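Local coordinates for protein SYE1 (Shewanella oneidensis, PDB 4AWT) that binds FMN and probably acts as a flavin-dependent, NAD(P)H-linked oxidoreductase on CH-CH groups, as a TIM-barrel member of the Old Yellow Enzyme family, at residues D111-G115 and Q116-S120. The protein carries 1 engineered substitution. Numbering follows the deposited sequence.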
ATOM      1  N   ASP A 111     -18.139 -10.056  -7.672  1.00 10.72           N
ATOM      2  CA  ASP A 111     -18.996  -9.607  -6.604  1.00 11.59           C
ATOM      3  C   ASP A 111     -18.452  -8.301  -6.009  1.00 11.31           C
ATOM      4  O   ASP A 111     -19.253  -7.546  -5.474  1.00 13.19           O
ATOM      5  CB  ASP A 111     -19.171 -10.614  -5.501  1.00 13.10           C
ATOM      6  CG  ASP A 111     -19.978 -11.795  -5.789  1.00 14.42           C
ATOM      7  OD1 ASP A 111     -20.531 -11.914  -6.911  1.00 16.12           O
ATOM      8  OD2 ASP A 111     -20.147 -12.685  -4.880  1.00 23.54           O
ATOM      9  N   ASN A 112     -17.167  -8.042  -6.066  1.00  9.81           N
ATOM     10  CA  ASN A 112     -16.619  -6.810  -5.534  1.00  9.67           C
ATOM     11  C   ASN A 112     -16.518  -5.698  -6.522  1.00  9.24           C
ATOM     12  O   ASN A 112     -16.190  -4.586  -6.136  1.00 10.64           O
ATOM     13  CB  ASN A 112     -15.227  -7.118  -4.949  1.00  9.00           C
ATOM     14  CG  ASN A 112     -15.262  -7.935  -3.706  1.00 10.10           C
ATOM     15  OD1 ASN A 112     -16.240  -7.867  -2.952  1.00 12.77           O
ATOM     16  ND2 ASN A 112     -14.219  -8.681  -3.409  1.00 10.53           N
ATOM     17  N   ILE A 113     -16.788  -5.975  -7.806  1.00  9.72           N
ATOM     18  CA  ILE A 113     -16.619  -5.011  -8.863  1.00  9.35           C
ATOM     19  C   ILE A 113     -17.852  -4.964  -9.771  1.00 10.75           C
ATOM     20  O   ILE A 113     -17.794  -4.884 -10.980  1.00 10.87           O
ATOM     21  CB  ILE A 113     -15.323  -5.221  -9.653  1.00  8.86           C
ATOM     22  CG1 ILE A 113     -15.207  -6.606 -10.293  1.00  8.46           C
ATOM     23  CG2 ILE A 113     -14.101  -4.956  -8.745  1.00  9.14           C
ATOM     24  CD1 ILE A 113     -14.078  -6.718 -11.280  1.00  9.24           C
ATOM     25  N   ASP A 114     -19.000  -4.958  -9.112  1.00 12.89           N
ATOM     26  CA  ASP A 114     -20.286  -4.682  -9.821  1.00 15.13           C
ATOM     27  C   ASP A 114     -20.547  -5.736 -10.874  1.00 12.51           C
ATOM     28  O   ASP A 114     -21.219  -5.458 -11.884  1.00 14.93           O
ATOM     29  CB  ASP A 114     -20.292  -3.248 -10.417  1.00 18.18           C
ATOM     30  CG  ASP A 114     -20.210  -2.089  -9.457  1.00 21.92           C
ATOM     31  OD1 ASP A 114     -20.730  -2.255  -8.315  1.00 29.46           O
ATOM     32  OD2 ASP A 114     -19.675  -0.991  -9.809  1.00 29.41           O
ATOM     33  N   GLY A 115     -20.074  -6.951 -10.664  1.00 11.84           N
ATOM     34  CA  GLY A 115     -20.315  -8.061 -11.588  1.00 12.31           C
ATOM     35  C   GLY A 115     -19.368  -8.080 -12.785  1.00 10.73           C
ATOM     36  O   GLY A 115     -19.504  -8.972 -13.629  1.00 12.03           O
ATOM     37  N   GLN A 116     -18.484  -7.132 -12.875  1.00  9.85           N
ATOM     38  CA  GLN A 116     -17.565  -7.034 -14.000  0.62  9.19           C
ATOM     39  C   GLN A 116     -16.519  -8.113 -13.915  1.00  8.74           C
ATOM     40  O   GLN A 116     -16.161  -8.591 -12.857  1.00  9.31           O
ATOM     41  CB  GLN A 116     -16.862  -5.697 -14.014  0.62 10.19           C
ATOM     42  CG  GLN A 116     -17.683  -4.532 -14.574  0.62 10.95           C
ATOM     43  CD  GLN A 116     -17.980  -4.731 -16.019  0.62 11.17           C
ATOM     44  OE1 GLN A 116     -17.113  -4.780 -16.909  0.62 12.32           O
ATOM     45  NE2 GLN A 116     -19.265  -4.938 -16.328  0.62 11.22           N
ATOM     46  N   GLN A 117     -15.954  -8.483 -15.081  1.00  8.96           N
ATOM     47  CA  GLN A 117     -14.797  -9.319 -15.120  1.00  8.11           C
ATOM     48  C   GLN A 117     -13.591  -8.493 -14.706  1.00  7.70           C
ATOM     49  O   GLN A 117     -13.414  -7.350 -15.111  1.00  8.66           O
ATOM     50  CB  GLN A 117     -14.613  -9.826 -16.542  1.00  8.77           C
ATOM     51  CG  GLN A 117     -13.457 -10.793 -16.665  1.00  8.67           C
ATOM     52  CD  GLN A 117     -13.374 -11.456 -18.021  1.00  8.48           C
ATOM     53  OE1 GLN A 117     -14.003 -11.031 -18.999  1.00  8.62           O
ATOM     54  NE2 GLN A 117     -12.564 -12.482 -18.091  1.00 10.17           N
ATOM     55  N   PRO A 118     -12.690  -9.081 -13.892  1.00  8.09           N
ATOM     56  CA  PRO A 118     -11.471  -8.350 -13.531  1.00  7.92           C
ATOM     57  C   PRO A 118     -10.598  -8.055 -14.737  1.00  7.67           C
ATOM     58  O   PRO A 118     -10.668  -8.778 -15.740  1.00  8.15           O
ATOM     59  CB  PRO A 118     -10.780  -9.338 -12.573  1.00  9.97           C
ATOM     60  CG  PRO A 118     -11.855 -10.191 -12.049  1.00 10.62           C
ATOM     61  CD  PRO A 118     -12.762 -10.378 -13.223  1.00  9.39           C
ATOM     62  N   ILE A 119      -9.731  -7.058 -14.619  1.00  8.03           N
ATOM     63  CA  ILE A 119      -8.777  -6.720 -15.651  1.00  7.71           C
ATOM     64  C   ILE A 119      -7.364  -6.991 -15.178  1.00  7.53           C
ATOM     65  O   ILE A 119      -7.052  -6.928 -13.980  1.00  8.36           O
ATOM     66  CB  ILE A 119      -8.912  -5.277 -16.128  1.00  8.34           C
ATOM     67  CG1 ILE A 119      -8.634  -4.211 -15.061  1.00  9.40           C
ATOM     68  CG2 ILE A 119     -10.321  -5.074 -16.735  1.00 11.97           C
ATOM     69  CD1 ILE A 119      -8.579  -2.793 -15.526  1.00 11.32           C
ATOM     70  N   SER A 120      -6.477  -7.218 -16.156  1.00  7.61           N
ATOM     71  CA  SER A 120      -5.062  -7.439 -15.858  1.00  7.54           C
ATOM     72  C   SER A 120      -4.237  -7.080 -17.070  1.00  7.60           C
ATOM     73  O   SER A 120      -4.745  -6.659 -18.113  1.00  8.01           O
ATOM     74  CB  SER A 120      -4.838  -8.865 -15.417  1.00  8.13           C
ATOM     75  OG  SER A 120      -3.522  -9.089 -14.898  1.00  8.29           O
TER
HETATM   76  O   HOH W   1     -21.566  -6.367 -14.573  1.00 32.40           O
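I113 and Q116 close a type I' beta turn, with D114 and G115 at its corners, in the loop that follows strand 96-102 of the flavin-binding TIM barrel. It illustrates a tight turn closed by one backbone bond, with the side chain of its first residue lying along the chain that leaves it. The N of Q116 donates to the O of I113 over 3.0 Å, nearly straight at the hydrogen (162°), but approaches from above the carbonyl plane. Both corner residues have positive phi, which glycine at position 115 adopts without strain.

The side chain of I113 runs forward along the chain that leaves the turn. Its CG1 sits between the backbone N and the carbonyl carbon (chi1 58°), and the extended chi2 of 169° carries CD1 to 3.2 Å from the O of Q116. That oxygen, buried here, has no hydrogen-bonding partner in the model. CD1 of I113 also reaches the CG of P118 at 4.2 Å, an apolar touch at the proline ring.

In one of its two modelled conformers, Q116 bends at chi2, and a water can link its NE2 to the O of D114, a bridge left doubtful by the alternate position. Beyond P118 the chain enters strand 119-120, which pairs in parallel with 149-150. The same carbonyl oxygen that accepts the turn bond, O of I113, also has the CB of Q116 3.3 Å away.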